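Local structure of ATP phosphoribosyltransferase regulatory subunit (Thermotoga maritima, 1USY) at residues F24-L29 with T55-N60; N38-R43 with Y80-S85; G133-L138 with K149-I154; V176-E181 with K193-P198. The protein is probably required for the first step of histidine biosynthesis and may allow ATP phosphoribosyltransferase to be feedback-regulated by histidine. All blocks are in the same frame, centred on the assembly; numbering follows the deposited sequence.

How the contacts relate
The four contacts fall into two touching pairs. Contacts 1 and 2 are interleaved along the chain and meet where A28 CB lies 3.8 Å from Y80 CE1; both also touch the second subunit. Contacts 3 and 4, later in the sequence, pack together in a largely helical region, centres about 12 Å apart, V134 CG2 meeting I179 CD1 at 3.6 Å. The centres of contacts 1 and 3 lie about 32 Å apart, those of contacts 2 and 4 about 41 Å. Histidine binds on the helical side, where L153 touches it and I180 belongs to the pocket, but the contacting side chains of I154 and K178 stand about 11 and about 12 Å from a bound histidine.

Contact 1: F24-L29 with T55-N60; sequences FFVPAL and TKTVLN
The phenyl ring of F24 receives V58 over one face and T57 at its edge. CG2 of V58 lies over that face, displaced toward the rim, 3.8 Å from the centroid of the F24 ring and 26° off the normal, a CH-pi contact. In the plane of the ring, T57 CG2 stands 4.0 Å from F24 CE2, so two successive residues of helix 54-63 address the same ring from different directions. The ring reaches the helix because CG of F24 is anti to its own backbone nitrogen (chi1 175°). T57 turns its methyl, not its hydroxyl, to the partner segment, and the same methyl also meets V26 tip to tip, with V26 CG2 and T57 CG2 4.0 Å apart. V73 of strand 71-83 packs against both F24 and V58, so the contact of this loop with helix 54-63 lies against the large sheet, while M1 of the second subunit also packs on V58. Replacing F24 with an alanine would probably open a gap beneath the V58 methyl and leave T57 CG2 without the ring edge it now lies against. No hydrogen bond joins the two segments, and all four touching residues are buried; the association therefore depends on apolar burial and on the fit of methyl groups to one aromatic ring, with no polar link across it to fix the alignment.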
loop_
_atom_site.group_PDB
_atom_site.type_symbol
_atom_site.label_atom_id
_atom_site.label_comp_id
_atom_site.label_asym_id
_atom_site.label_seq_id
_atom_site.Cartn_x
_atom_site.Cartn_y
_atom_site.Cartn_z
ATOM N N PHE B 24 -23.432 10.827 -17.440
ATOM C CA PHE B 24 -23.053 9.822 -16.453
ATOM C C PHE B 24 -21.665 10.191 -15.961
ATOM O O PHE B 24 -20.701 9.946 -16.658
ATOM C CB PHE B 24 -23.067 8.432 -17.096
ATOM C CG PHE B 24 -22.587 7.348 -16.195
ATOM C CD1 PHE B 24 -23.460 6.718 -15.332
ATOM C CD2 PHE B 24 -21.256 6.950 -16.202
ATOM C CE1 PHE B 24 -23.009 5.695 -14.470
ATOM C CE2 PHE B 24 -20.791 5.951 -15.357
ATOM C CZ PHE B 24 -21.669 5.315 -14.495
ATOM N N PHE B 25 -21.583 10.821 -14.786
ATOM C CA PHE B 25 -20.307 11.239 -14.185
ATOM C C PHE B 25 -20.113 10.612 -12.831
ATOM O O PHE B 25 -20.931 10.819 -11.940
ATOM C CB PHE B 25 -20.247 12.751 -14.020
ATOM C CG PHE B 25 -19.992 13.488 -15.294
ATOM C CD1 PHE B 25 -21.003 13.644 -16.231
ATOM C CD2 PHE B 25 -18.738 14.017 -15.561
ATOM C CE1 PHE B 25 -20.778 14.333 -17.440
ATOM C CE2 PHE B 25 -18.499 14.695 -16.749
ATOM C CZ PHE B 25 -19.560 14.863 -17.702
ATOM N N VAL B 26 -19.017 9.865 -12.687
ATOM C CA VAL B 26 -18.670 9.163 -11.458
ATOM C C VAL B 26 -17.192 9.293 -11.086
ATOM O O VAL B 26 -16.356 9.568 -11.928
ATOM C CB VAL B 26 -19.007 7.643 -11.522
ATOM C CG1 VAL B 26 -20.460 7.431 -11.736
ATOM C CG2 VAL B 26 -18.199 6.940 -12.609
ATOM N N PRO B 27 -16.882 9.124 -9.799
ATOM C CA PRO B 27 -15.501 9.099 -9.327
ATOM C C PRO B 27 -14.640 8.105 -10.031
ATOM O O PRO B 27 -15.090 7.004 -10.267
ATOM C CB PRO B 27 -15.655 8.658 -7.872
ATOM C CG PRO B 27 -16.949 9.213 -7.473
ATOM C CD PRO B 27 -17.841 9.040 -8.686
ATOM N N ALA B 28 -13.401 8.490 -10.332
ATOM C CA ALA B 28 -12.390 7.592 -10.880
ATOM C C ALA B 28 -12.110 6.355 -9.985
ATOM O O ALA B 28 -11.938 5.241 -10.481
ATOM C CB ALA B 28 -11.104 8.379 -11.117
ATOM N N LEU B 29 -12.042 6.567 -8.683
ATOM C CA LEU B 29 -11.798 5.487 -7.739
ATOM C C LEU B 29 -13.128 4.914 -7.255
ATOM O O LEU B 29 -14.077 5.656 -7.050
ATOM C CB LEU B 29 -10.973 5.998 -6.548
ATOM C CG LEU B 29 -9.466 5.930 -6.766
ATOM C CD1 LEU B 29 -8.715 6.347 -5.523
ATOM C CD2 LEU B 29 -9.029 4.540 -7.184
ATOM N N THR B 55 -17.642 0.929 -20.058
ATOM C CA THR B 55 -18.813 0.062 -20.151
ATOM C C THR B 55 -18.853 -0.831 -18.933
ATOM O O THR B 55 -19.913 -1.054 -18.389
ATOM C CB THR B 55 -18.890 -0.724 -21.480
ATOM O OG1 THR B 55 -17.986 -1.812 -21.421
ATOM C CG2 THR B 55 -18.332 0.112 -22.628
ATOM N N LYS B 56 -17.690 -1.276 -18.469
ATOM C CA LYS B 56 -17.593 -2.072 -17.252
ATOM C C LYS B 56 -18.121 -1.246 -16.074
ATOM O O LYS B 56 -18.923 -1.720 -15.289
ATOM C CB LYS B 56 -16.141 -2.501 -17.026
ATOM C CG LYS B 56 -15.925 -3.718 -16.110
ATOM C CD LYS B 56 -14.557 -4.395 -16.378
ATOM C CE LYS B 56 -14.666 -5.903 -16.697
ATOM N NZ LYS B 56 -13.616 -6.331 -17.682
ATOM N N THR B 57 -17.708 0.014 -16.006
ATOM C CA THR B 57 -18.192 0.945 -14.991
ATOM C C THR B 57 -19.687 1.245 -15.073
ATOM O O THR B 57 -20.371 1.226 -14.075
ATOM C CB THR B 57 -17.401 2.255 -15.085
ATOM O OG1 THR B 57 -16.107 2.053 -14.513
ATOM C CG2 THR B 57 -18.044 3.333 -14.219
ATOM N N VAL B 58 -20.187 1.566 -16.252
ATOM C CA VAL B 58 -21.580 1.933 -16.365
ATOM C C VAL B 58 -22.380 0.702 -15.981
ATOM O O VAL B 58 -23.417 0.798 -15.336
ATOM C CB VAL B 58 -21.898 2.450 -17.780
ATOM C CG1 VAL B 58 -23.392 2.533 -18.031
ATOM C CG2 VAL B 58 -21.224 3.828 -18.016
ATOM N N LEU B 59 -21.842 -0.468 -16.305
ATOM C CA LEU B 59 -22.531 -1.730 -16.046
ATOM C C LEU B 59 -22.635 -2.152 -14.592
ATOM O O LEU B 59 -23.640 -2.751 -14.227
ATOM C CB LEU B 59 -21.942 -2.864 -16.871
ATOM C CG LEU B 59 -22.833 -3.180 -18.070
ATOM C CD1 LEU B 59 -21.992 -3.662 -19.209
ATOM C CD2 LEU B 59 -23.846 -4.233 -17.664
ATOM N N ASN B 60 -21.615 -1.866 -13.780
ATOM C CA ASN B 60 -21.719 -2.070 -12.340
ATOM C C ASN B 60 -22.782 -1.177 -11.720
ATOM O O ASN B 60 -23.600 -1.645 -10.948
ATOM C CB ASN B 60 -20.380 -1.842 -11.627
ATOM C CG ASN B 60 -19.453 -3.044 -11.711
ATOM O OD1 ASN B 60 -19.890 -4.211 -11.656
ATOM N ND2 ASN B 60 -18.157 -2.767 -11.851
#

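Contact 2: N38-R43 with Y80-S85; sequences NFFLDR and YRYSGS
The side chains of N38 and Y82 run antiparallel alongside one another, the amide tilted by 50° to the phenol ring. N38 lies along the CD1-CE1 side of the ring: OD1 of N38 is 3.5 Å from Y82 CE1, while ND2 of N38 is 3.6 Å from Y82 CD1, an oblique approach that is neither a stack nor a hydrogen bond. CG of Y82 lies anti to the carbonyl carbon (chi1 -84°), which sends the ring toward N38 and F40. F40 points against the phenol and meets its hydroxyl end, F40 CZ being 3.6 Å from Y82 OH. That hydroxyl has its polar partner elsewhere, in a hydrogen bond to D42 of the second subunit, and K44 of the same subunit makes a cation-pi contact with Y82. The amide of N38 is held in turn by a hydrogen bond from ND2 to E52. An alanine in place of N38 would probably leave E52 without this partner and the CD1-CE1 side of the Y82 ring without its amide neighbour. The arrangement belongs to a two-subunit interface in which residues F40 to D42 extend an antiparallel ladder into the other chain; strands 71-83 and 86-98 probably correspond to the motif 2 hairpin of class II aminoacyl-tRNA synthetases.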
loop_
_atom_site.group_PDB
_atom_site.type_symbol
_atom_site.label_atom_id
_atom_site.label_comp_id
_atom_site.label_asym_id
_atom_site.label_seq_id
_atom_site.Cartn_x
_atom_site.Cartn_y
_atom_site.Cartn_z
ATOM N N ASN B 38 -5.717 -4.894 -11.082
ATOM C CA ASN B 38 -5.141 -3.633 -10.694
ATOM C C ASN B 38 -5.952 -3.070 -9.549
ATOM O O ASN B 38 -7.116 -2.671 -9.715
ATOM C CB ASN B 38 -5.144 -2.681 -11.873
ATOM C CG ASN B 38 -4.150 -3.077 -12.916
ATOM O OD1 ASN B 38 -3.035 -3.475 -12.591
ATOM N ND2 ASN B 38 -4.536 -2.969 -14.187
ATOM N N PHE B 39 -5.351 -3.094 -8.369
ATOM C CA PHE B 39 -5.975 -2.471 -7.251
ATOM C C PHE B 39 -5.073 -1.369 -6.707
ATOM O O PHE B 39 -3.911 -1.278 -7.100
ATOM C CB PHE B 39 -6.400 -3.514 -6.217
ATOM C CG PHE B 39 -5.268 -4.187 -5.500
ATOM C CD1 PHE B 39 -5.101 -5.560 -5.598
ATOM C CD2 PHE B 39 -4.405 -3.468 -4.685
ATOM C CE1 PHE B 39 -4.091 -6.193 -4.932
ATOM C CE2 PHE B 39 -3.379 -4.099 -4.015
ATOM C CZ PHE B 39 -3.230 -5.463 -4.123
ATOM N N PHE B 40 -5.645 -0.520 -5.853
ATOM C CA PHE B 40 -4.961 0.559 -5.166
ATOM C C PHE B 40 -5.297 0.388 -3.701
ATOM O O PHE B 40 -6.446 0.162 -3.342
ATOM C CB PHE B 40 -5.436 1.929 -5.662
ATOM C CG PHE B 40 -5.119 2.197 -7.137
ATOM C CD1 PHE B 40 -5.942 1.723 -8.140
ATOM C CD2 PHE B 40 -3.982 2.915 -7.497
ATOM C CE1 PHE B 40 -5.632 1.959 -9.485
ATOM C CE2 PHE B 40 -3.668 3.158 -8.800
ATOM C CZ PHE B 40 -4.488 2.681 -9.810
ATOM N N LEU B 41 -4.265 0.453 -2.869
ATOM C CA LEU B 41 -4.391 0.361 -1.459
ATOM C C LEU B 41 -4.213 1.718 -0.854
ATOM O O LEU B 41 -3.383 2.528 -1.253
ATOM C CB LEU B 41 -3.342 -0.581 -0.873
ATOM C CG LEU B 41 -3.896 -1.741 -0.059
ATOM C CD1 LEU B 41 -2.777 -2.630 0.391
ATOM C CD2 LEU B 41 -4.635 -1.247 1.157
ATOM N N ASP B 42 -4.977 1.911 0.194
ATOM C CA ASP B 42 -5.199 3.187 0.784
ATOM C C ASP B 42 -4.637 3.144 2.222
ATOM O O ASP B 42 -4.570 2.075 2.863
ATOM C CB ASP B 42 -6.715 3.417 0.672
ATOM C CG ASP B 42 -7.239 4.398 1.629
ATOM O OD1 ASP B 42 -6.776 4.407 2.766
ATOM O OD2 ASP B 42 -8.152 5.184 1.345
ATOM N N ARG B 43 -4.187 4.303 2.691
ATOM C CA ARG B 43 -3.745 4.490 4.080
ATOM C C ARG B 43 -4.817 4.210 5.156
ATOM O O ARG B 43 -4.612 4.509 6.297
ATOM C CB ARG B 43 -3.190 5.923 4.250
ATOM C CG ARG B 43 -2.587 6.260 5.623
ATOM C CD ARG B 43 -1.128 6.723 5.620
ATOM N NE ARG B 43 -0.554 6.742 6.964
ATOM C CZ ARG B 43 -0.687 5.765 7.872
ATOM N NH1 ARG B 43 -1.379 4.666 7.570
ATOM N NH2 ARG B 43 -0.128 5.876 9.085
ATOM N N TYR B 80 -8.241 5.086 -17.234
ATOM C CA TYR B 80 -6.841 4.944 -16.828
ATOM C C TYR B 80 -6.330 3.618 -17.287
ATOM O O TYR B 80 -7.110 2.707 -17.498
ATOM C CB TYR B 80 -6.694 5.031 -15.306
ATOM C CG TYR B 80 -7.124 6.367 -14.725
ATOM C CD1 TYR B 80 -8.461 6.772 -14.733
ATOM C CD2 TYR B 80 -6.187 7.218 -14.154
ATOM C CE1 TYR B 80 -8.830 8.002 -14.188
ATOM C CE2 TYR B 80 -6.554 8.430 -13.622
ATOM C CZ TYR B 80 -7.872 8.824 -13.638
ATOM O OH TYR B 80 -8.183 10.053 -13.091
ATOM N N ARG B 81 -5.023 3.494 -17.467
ATOM C CA ARG B 81 -4.453 2.193 -17.855
ATOM C C ARG B 81 -2.976 2.160 -17.558
ATOM O O ARG B 81 -2.416 3.122 -17.047
ATOM C CB ARG B 81 -4.761 1.820 -19.324
ATOM C CG ARG B 81 -3.783 2.381 -20.298
ATOM C CD ARG B 81 -4.231 2.431 -21.734
ATOM N NE ARG B 81 -3.173 3.052 -22.533
ATOM C CZ ARG B 81 -3.108 4.352 -22.833
ATOM N NH1 ARG B 81 -4.054 5.186 -22.429
ATOM N NH2 ARG B 81 -2.097 4.817 -23.557
ATOM N N TYR B 82 -2.344 1.036 -17.837
ATOM C CA TYR B 82 -0.924 0.918 -17.517
ATOM C C TYR B 82 -0.105 0.832 -18.780
ATOM O O TYR B 82 -0.485 0.152 -19.715
ATOM C CB TYR B 82 -0.677 -0.280 -16.603
ATOM C CG TYR B 82 -0.913 0.054 -15.150
ATOM C CD1 TYR B 82 -2.077 -0.373 -14.496
ATOM C CD2 TYR B 82 0.025 0.793 -14.415
ATOM C CE1 TYR B 82 -2.296 -0.099 -13.118
ATOM C CE2 TYR B 82 -0.188 1.083 -13.046
ATOM C CZ TYR B 82 -1.355 0.645 -12.421
ATOM O OH TYR B 82 -1.580 0.936 -11.095
ATOM N N SER B 83 0.989 1.573 -18.832
ATOM C CA SER B 83 1.885 1.483 -19.975
ATOM C C SER B 83 3.164 0.987 -19.368
ATOM O O SER B 83 3.949 1.768 -18.811
ATOM C CB SER B 83 2.066 2.847 -20.639
ATOM O OG SER B 83 3.373 2.988 -21.156
ATOM N N GLY B 84 3.343 -0.332 -19.445
ATOM C CA GLY B 84 4.342 -1.025 -18.647
ATOM C C GLY B 84 3.976 -0.883 -17.179
ATOM O O GLY B 84 3.074 -1.560 -16.667
ATOM N N SER B 85 4.651 0.033 -16.503
ATOM C CA SER B 85 4.472 0.159 -15.076
ATOM C C SER B 85 4.124 1.596 -14.618
ATOM O O SER B 85 4.232 1.932 -13.440
ATOM C CB SER B 85 5.707 -0.406 -14.368
ATOM O OG SER B 85 6.503 0.624 -13.817
#

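Contact 3: G133-L138 with K149-I154; sequences GVYEDL and KVLNLI
Y135 sets its aromatic ring against two apolar side chains of helix 147-156, L151 and I154, which are three residues, nearly one helical turn, apart. CD2 of L151 crosses the ring at a slant near its root, 4.1 Å from both CG and CD2 of Y135. Farther out, CG2 of I154 lies 4.3 Å from Y135 CE2, so the two branched side chains line up along one side of the phenol. On the other side of the ring plane, V134 CG1 sits over the centre of the face, 3.6 Å above it. With its CG anti to the carbonyl carbon (chi1 -59°), Y135 directs the ring along the neighbouring helix, and its hydroxyl goes beyond both segments to a hydrogen bond with the backbone oxygen of L225. The polar end of this buried residue is thus satisfied, while its hydrocarbon part takes up the packing. Around the pair, I179 of helix 174-185 touches V134 and L138, and V176 of that helix meets I154. Helix 159-168 packs on K149, V150 and L153, the last of which also touches a bound histidine; the short helix 135-139 itself follows strand 125-131 of the large mixed sheet.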
loop_
_atom_site.group_PDB
_atom_site.type_symbol
_atom_site.label_atom_id
_atom_site.label_comp_id
_atom_site.label_asym_id
_atom_site.label_seq_id
_atom_site.Cartn_x
_atom_site.Cartn_y
_atom_site.Cartn_z
ATOM N N GLY B 133 -19.503 -12.183 -35.274
ATOM C CA GLY B 133 -20.229 -13.401 -35.619
ATOM C C GLY B 133 -19.618 -14.182 -36.777
ATOM O O GLY B 133 -20.140 -15.198 -37.189
ATOM N N VAL B 134 -18.484 -13.721 -37.282
ATOM C CA VAL B 134 -17.802 -14.400 -38.380
ATOM C C VAL B 134 -16.967 -15.625 -37.933
ATOM O O VAL B 134 -16.761 -16.562 -38.701
ATOM C CB VAL B 134 -16.940 -13.385 -39.213
ATOM C CG1 VAL B 134 -15.954 -12.631 -38.344
ATOM C CG2 VAL B 134 -16.190 -14.079 -40.319
ATOM N N TYR B 135 -16.506 -15.621 -36.691
ATOM C CA TYR B 135 -15.468 -16.561 -36.283
ATOM C C TYR B 135 -15.926 -18.000 -36.082
ATOM O O TYR B 135 -15.252 -18.913 -36.554
ATOM C CB TYR B 135 -14.687 -16.019 -35.073
ATOM C CG TYR B 135 -14.046 -14.700 -35.386
ATOM C CD1 TYR B 135 -14.273 -13.572 -34.602
ATOM C CD2 TYR B 135 -13.227 -14.578 -36.504
ATOM C CE1 TYR B 135 -13.673 -12.323 -34.929
ATOM C CE2 TYR B 135 -12.637 -13.366 -36.853
ATOM C CZ TYR B 135 -12.866 -12.250 -36.075
ATOM O OH TYR B 135 -12.253 -11.091 -36.455
ATOM N N GLU B 136 -17.064 -18.185 -35.406
ATOM C CA GLU B 136 -17.634 -19.506 -35.136
ATOM C C GLU B 136 -17.749 -20.273 -36.444
ATOM O O GLU B 136 -17.280 -21.416 -36.567
ATOM C CB GLU B 136 -19.039 -19.379 -34.528
ATOM C CG GLU B 136 -19.187 -19.921 -33.106
ATOM C CD GLU B 136 -20.232 -19.182 -32.248
ATOM O OE1 GLU B 136 -20.531 -17.979 -32.510
ATOM O OE2 GLU B 136 -20.757 -19.802 -31.290
ATOM N N ASP B 137 -18.363 -19.605 -37.417
ATOM C CA ASP B 137 -18.589 -20.146 -38.739
ATOM C C ASP B 137 -17.291 -20.492 -39.424
ATOM O O ASP B 137 -17.215 -21.490 -40.114
ATOM C CB ASP B 137 -19.349 -19.134 -39.580
ATOM C CG ASP B 137 -19.612 -19.632 -40.983
ATOM O OD1 ASP B 137 -19.212 -18.908 -41.939
ATOM O OD2 ASP B 137 -20.184 -20.735 -41.212
ATOM N N LEU B 138 -16.276 -19.667 -39.233
ATOM C CA LEU B 138 -14.953 -19.948 -39.802
ATOM C C LEU B 138 -14.193 -21.108 -39.100
ATOM O O LEU B 138 -13.497 -21.879 -39.745
ATOM C CB LEU B 138 -14.089 -18.676 -39.805
ATOM C CG LEU B 138 -13.849 -17.859 -41.085
ATOM C CD1 LEU B 138 -12.729 -16.902 -40.857
ATOM C CD2 LEU B 138 -13.538 -18.714 -42.313
ATOM N N LYS B 149 -5.176 -19.853 -32.199
ATOM C CA LYS B 149 -3.889 -19.801 -32.885
ATOM C C LYS B 149 -4.151 -19.350 -34.305
ATOM O O LYS B 149 -3.620 -18.312 -34.732
ATOM C CB LYS B 149 -3.178 -21.122 -32.955
ATOM C CG LYS B 149 -1.889 -21.011 -33.739
ATOM C CD LYS B 149 -1.601 -22.262 -34.520
ATOM C CE LYS B 149 -0.730 -21.951 -35.736
ATOM N NZ LYS B 149 0.707 -21.738 -35.383
ATOM N N VAL B 150 -4.979 -20.097 -35.047
ATOM C CA VAL B 150 -5.508 -19.464 -36.250
ATOM C C VAL B 150 -6.296 -18.195 -35.909
ATOM O O VAL B 150 -6.397 -17.313 -36.743
ATOM C CB VAL B 150 -6.246 -20.374 -37.285
ATOM C CG1 VAL B 150 -5.644 -21.786 -37.350
ATOM C CG2 VAL B 150 -7.749 -20.345 -37.094
ATOM N N LEU B 151 -6.767 -18.035 -34.677
ATOM C CA LEU B 151 -7.304 -16.712 -34.352
ATOM C C LEU B 151 -6.168 -15.671 -34.249
ATOM O O LEU B 151 -6.270 -14.576 -34.832
ATOM C CB LEU B 151 -8.247 -16.721 -33.145
ATOM C CG LEU B 151 -9.576 -17.466 -33.354
ATOM C CD1 LEU B 151 -10.136 -17.961 -32.020
ATOM C CD2 LEU B 151 -10.628 -16.646 -34.140
ATOM N N ASN B 152 -5.068 -16.049 -33.589
ATOM C CA ASN B 152 -3.947 -15.139 -33.421
ATOM C C ASN B 152 -3.412 -14.700 -34.791
ATOM O O ASN B 152 -3.053 -13.524 -35.003
ATOM C CB ASN B 152 -2.827 -15.740 -32.556
ATOM C CG ASN B 152 -3.109 -15.611 -31.055
ATOM O OD1 ASN B 152 -4.218 -15.895 -30.588
ATOM N ND2 ASN B 152 -2.098 -15.188 -30.290
ATOM N N LEU B 153 -3.365 -15.656 -35.703
ATOM C CA LEU B 153 -2.931 -15.404 -37.055
ATOM C C LEU B 153 -3.870 -14.451 -37.844
ATOM O O LEU B 153 -3.381 -13.551 -38.502
ATOM C CB LEU B 153 -2.747 -16.724 -37.794
ATOM C CG LEU B 153 -1.710 -17.679 -37.172
ATOM C CD1 LEU B 153 -1.700 -19.045 -37.881
ATOM C CD2 LEU B 153 -0.289 -17.078 -37.071
ATOM N N ILE B 154 -5.193 -14.646 -37.745
ATOM C CA ILE B 154 -6.184 -13.747 -38.320
ATOM C C ILE B 154 -5.882 -12.335 -37.801
ATOM O O ILE B 154 -5.816 -11.335 -38.562
ATOM C CB ILE B 154 -7.642 -14.109 -37.838
ATOM C CG1 ILE B 154 -8.008 -15.607 -37.982
ATOM C CG2 ILE B 154 -8.658 -13.199 -38.460
ATOM C CD1 ILE B 154 -8.585 -16.052 -39.285
#

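Contact 4: V176-E181 with K193-P198; sequences VEKIIE and KTMDLP
K178 reaches across to T194 and M195 mainly through its terminal nitrogen, and neither a hydrogen bond nor a salt bridge forms between the segments. K178 NZ is 3.6 Å from M195 CA and 3.8 Å from M195 CG, so the ammonium end rests against the methionine at the root of its side chain. The carbonyl oxygen of T194 lies 3.7 Å from K178 NZ, at most a favourable charge-dipole approach. CG of K178 stands anti to its backbone nitrogen (chi1 -157°), and bends at chi2 and chi4 carry NZ over to the loop. Charged interactions lie outside the pair: K178 NZ makes its salt bridge with D182 of its own helix, and D196 pairs with R175. Among the backbone groups, M195 O accepts a hydrogen bond from R202 of helix 199-215. The contact joins helix 174-185, which carries I180 of the histidine pocket, to the loop ahead of helix 199-215, whose N-cap position is held by P198: a loop folded back against the helix that precedes it.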
loop_
_atom_site.group_PDB
_atom_site.type_symbol
_atom_site.label_atom_id
_atom_site.label_comp_id
_atom_site.label_asym_id
_atom_site.label_seq_id
_atom_site.Cartn_x
_atom_site.Cartn_y
_atom_site.Cartn_z
ATOM N N VAL B 176 -10.214 -18.757 -44.658
ATOM C CA VAL B 176 -9.493 -17.921 -43.696
ATOM C C VAL B 176 -8.621 -16.940 -44.493
ATOM O O VAL B 176 -8.630 -15.730 -44.262
ATOM C CB VAL B 176 -8.594 -18.731 -42.751
ATOM C CG1 VAL B 176 -7.807 -17.794 -41.844
ATOM C CG2 VAL B 176 -9.408 -19.703 -41.901
ATOM N N GLU B 177 -7.896 -17.479 -45.463
ATOM C CA GLU B 177 -7.033 -16.669 -46.318
ATOM C C GLU B 177 -7.822 -15.553 -47.032
ATOM O O GLU B 177 -7.287 -14.472 -47.272
ATOM C CB GLU B 177 -6.327 -17.559 -47.348
ATOM C CG GLU B 177 -5.351 -18.565 -46.722
ATOM C CD GLU B 177 -5.027 -19.752 -47.621
ATOM O OE1 GLU B 177 -5.776 -19.995 -48.605
ATOM O OE2 GLU B 177 -4.028 -20.466 -47.334
ATOM N N LYS B 178 -9.097 -15.815 -47.340
ATOM C CA LYS B 178 -9.900 -14.875 -48.107
ATOM C C LYS B 178 -10.323 -13.689 -47.232
ATOM O O LYS B 178 -10.220 -12.518 -47.646
ATOM C CB LYS B 178 -11.097 -15.576 -48.754
ATOM C CG LYS B 178 -11.668 -14.879 -49.973
ATOM C CD LYS B 178 -13.185 -14.691 -49.817
ATOM C CE LYS B 178 -13.772 -13.771 -50.893
ATOM N NZ LYS B 178 -14.797 -12.869 -50.310
ATOM N N ILE B 179 -10.757 -14.004 -46.017
ATOM C CA ILE B 179 -11.055 -12.997 -45.001
ATOM C C ILE B 179 -9.881 -12.005 -44.806
ATOM O O ILE B 179 -10.059 -10.788 -44.887
ATOM C CB ILE B 179 -11.444 -13.735 -43.698
ATOM C CG1 ILE B 179 -12.920 -14.109 -43.765
ATOM C CG2 ILE B 179 -11.119 -12.932 -42.452
ATOM C CD1 ILE B 179 -13.783 -13.278 -42.888
ATOM N N ILE B 180 -8.684 -12.531 -44.585
ATOM C CA ILE B 180 -7.499 -11.690 -44.449
ATOM C C ILE B 180 -7.296 -10.839 -45.724
ATOM O O ILE B 180 -7.376 -9.619 -45.673
ATOM C CB ILE B 180 -6.271 -12.556 -44.150
ATOM C CG1 ILE B 180 -6.471 -13.276 -42.822
ATOM C CG2 ILE B 180 -5.039 -11.719 -44.096
ATOM C CD1 ILE B 180 -5.401 -14.305 -42.497
ATOM N N GLU B 181 -7.058 -11.499 -46.850
ATOM C CA GLU B 181 -6.885 -10.827 -48.142
ATOM C C GLU B 181 -8.001 -9.763 -48.456
ATOM O O GLU B 181 -7.734 -8.710 -49.019
ATOM C CB GLU B 181 -6.795 -11.882 -49.258
ATOM C CG GLU B 181 -5.466 -12.609 -49.323
ATOM C CD GLU B 181 -5.359 -13.507 -50.533
ATOM O OE1 GLU B 181 -5.893 -14.639 -50.488
ATOM O OE2 GLU B 181 -4.755 -13.088 -51.548
ATOM N N LYS B 193 -21.344 -8.659 -50.798
ATOM C CA LYS B 193 -22.092 -9.723 -51.492
ATOM C C LYS B 193 -21.179 -10.851 -52.051
ATOM O O LYS B 193 -21.569 -12.016 -52.087
ATOM C CB LYS B 193 -22.940 -9.131 -52.607
ATOM C CG LYS B 193 -24.142 -8.383 -52.126
ATOM C CD LYS B 193 -25.238 -8.418 -53.195
ATOM C CE LYS B 193 -26.468 -9.239 -52.746
ATOM N NZ LYS B 193 -27.772 -8.649 -53.208
ATOM N N THR B 194 -19.985 -10.484 -52.503
ATOM C CA THR B 194 -18.918 -11.428 -52.835
ATOM C C THR B 194 -18.572 -12.366 -51.654
ATOM O O THR B 194 -18.093 -13.487 -51.857
ATOM C CB THR B 194 -17.622 -10.624 -53.226
ATOM O OG1 THR B 194 -17.956 -9.571 -54.140
ATOM C CG2 THR B 194 -16.593 -11.490 -53.998
ATOM N N MET B 195 -18.791 -11.895 -50.426
ATOM C CA MET B 195 -18.258 -12.576 -49.245
ATOM C C MET B 195 -19.158 -13.730 -48.797
ATOM O O MET B 195 -20.382 -13.601 -48.788
ATOM C CB MET B 195 -18.032 -11.588 -48.105
ATOM C CG MET B 195 -17.024 -10.470 -48.410
ATOM S SD MET B 195 -16.365 -9.639 -46.958
ATOM C CE MET B 195 -16.601 -7.955 -47.394
ATOM N N ASP B 196 -18.525 -14.861 -48.470
ATOM C CA ASP B 196 -19.161 -16.024 -47.865
ATOM C C ASP B 196 -19.298 -15.720 -46.386
ATOM O O ASP B 196 -18.294 -15.733 -45.656
ATOM C CB ASP B 196 -18.280 -17.263 -48.085
ATOM C CG ASP B 196 -18.659 -18.461 -47.184
ATOM O OD1 ASP B 196 -17.759 -19.298 -46.911
ATOM O OD2 ASP B 196 -19.813 -18.669 -46.718
ATOM N N LEU B 197 -20.530 -15.434 -45.950
ATOM C CA LEU B 197 -20.782 -14.943 -44.597
ATOM C C LEU B 197 -22.140 -15.369 -44.070
ATOM O O LEU B 197 -23.123 -15.314 -44.799
ATOM C CB LEU B 197 -20.717 -13.414 -44.579
ATOM C CG LEU B 197 -19.358 -12.707 -44.539
ATOM C CD1 LEU B 197 -19.598 -11.215 -44.475
ATOM C CD2 LEU B 197 -18.483 -13.148 -43.373
ATOM N N PRO B 198 -22.208 -15.807 -42.808
ATOM C CA PRO B 198 -23.493 -16.106 -42.165
ATOM C C PRO B 198 -24.498 -14.965 -42.361
ATOM O O PRO B 198 -24.149 -13.793 -42.180
ATOM C CB PRO B 198 -23.126 -16.276 -40.695
ATOM C CG PRO B 198 -21.707 -16.603 -40.682
ATOM C CD PRO B 198 -21.065 -16.071 -41.920
#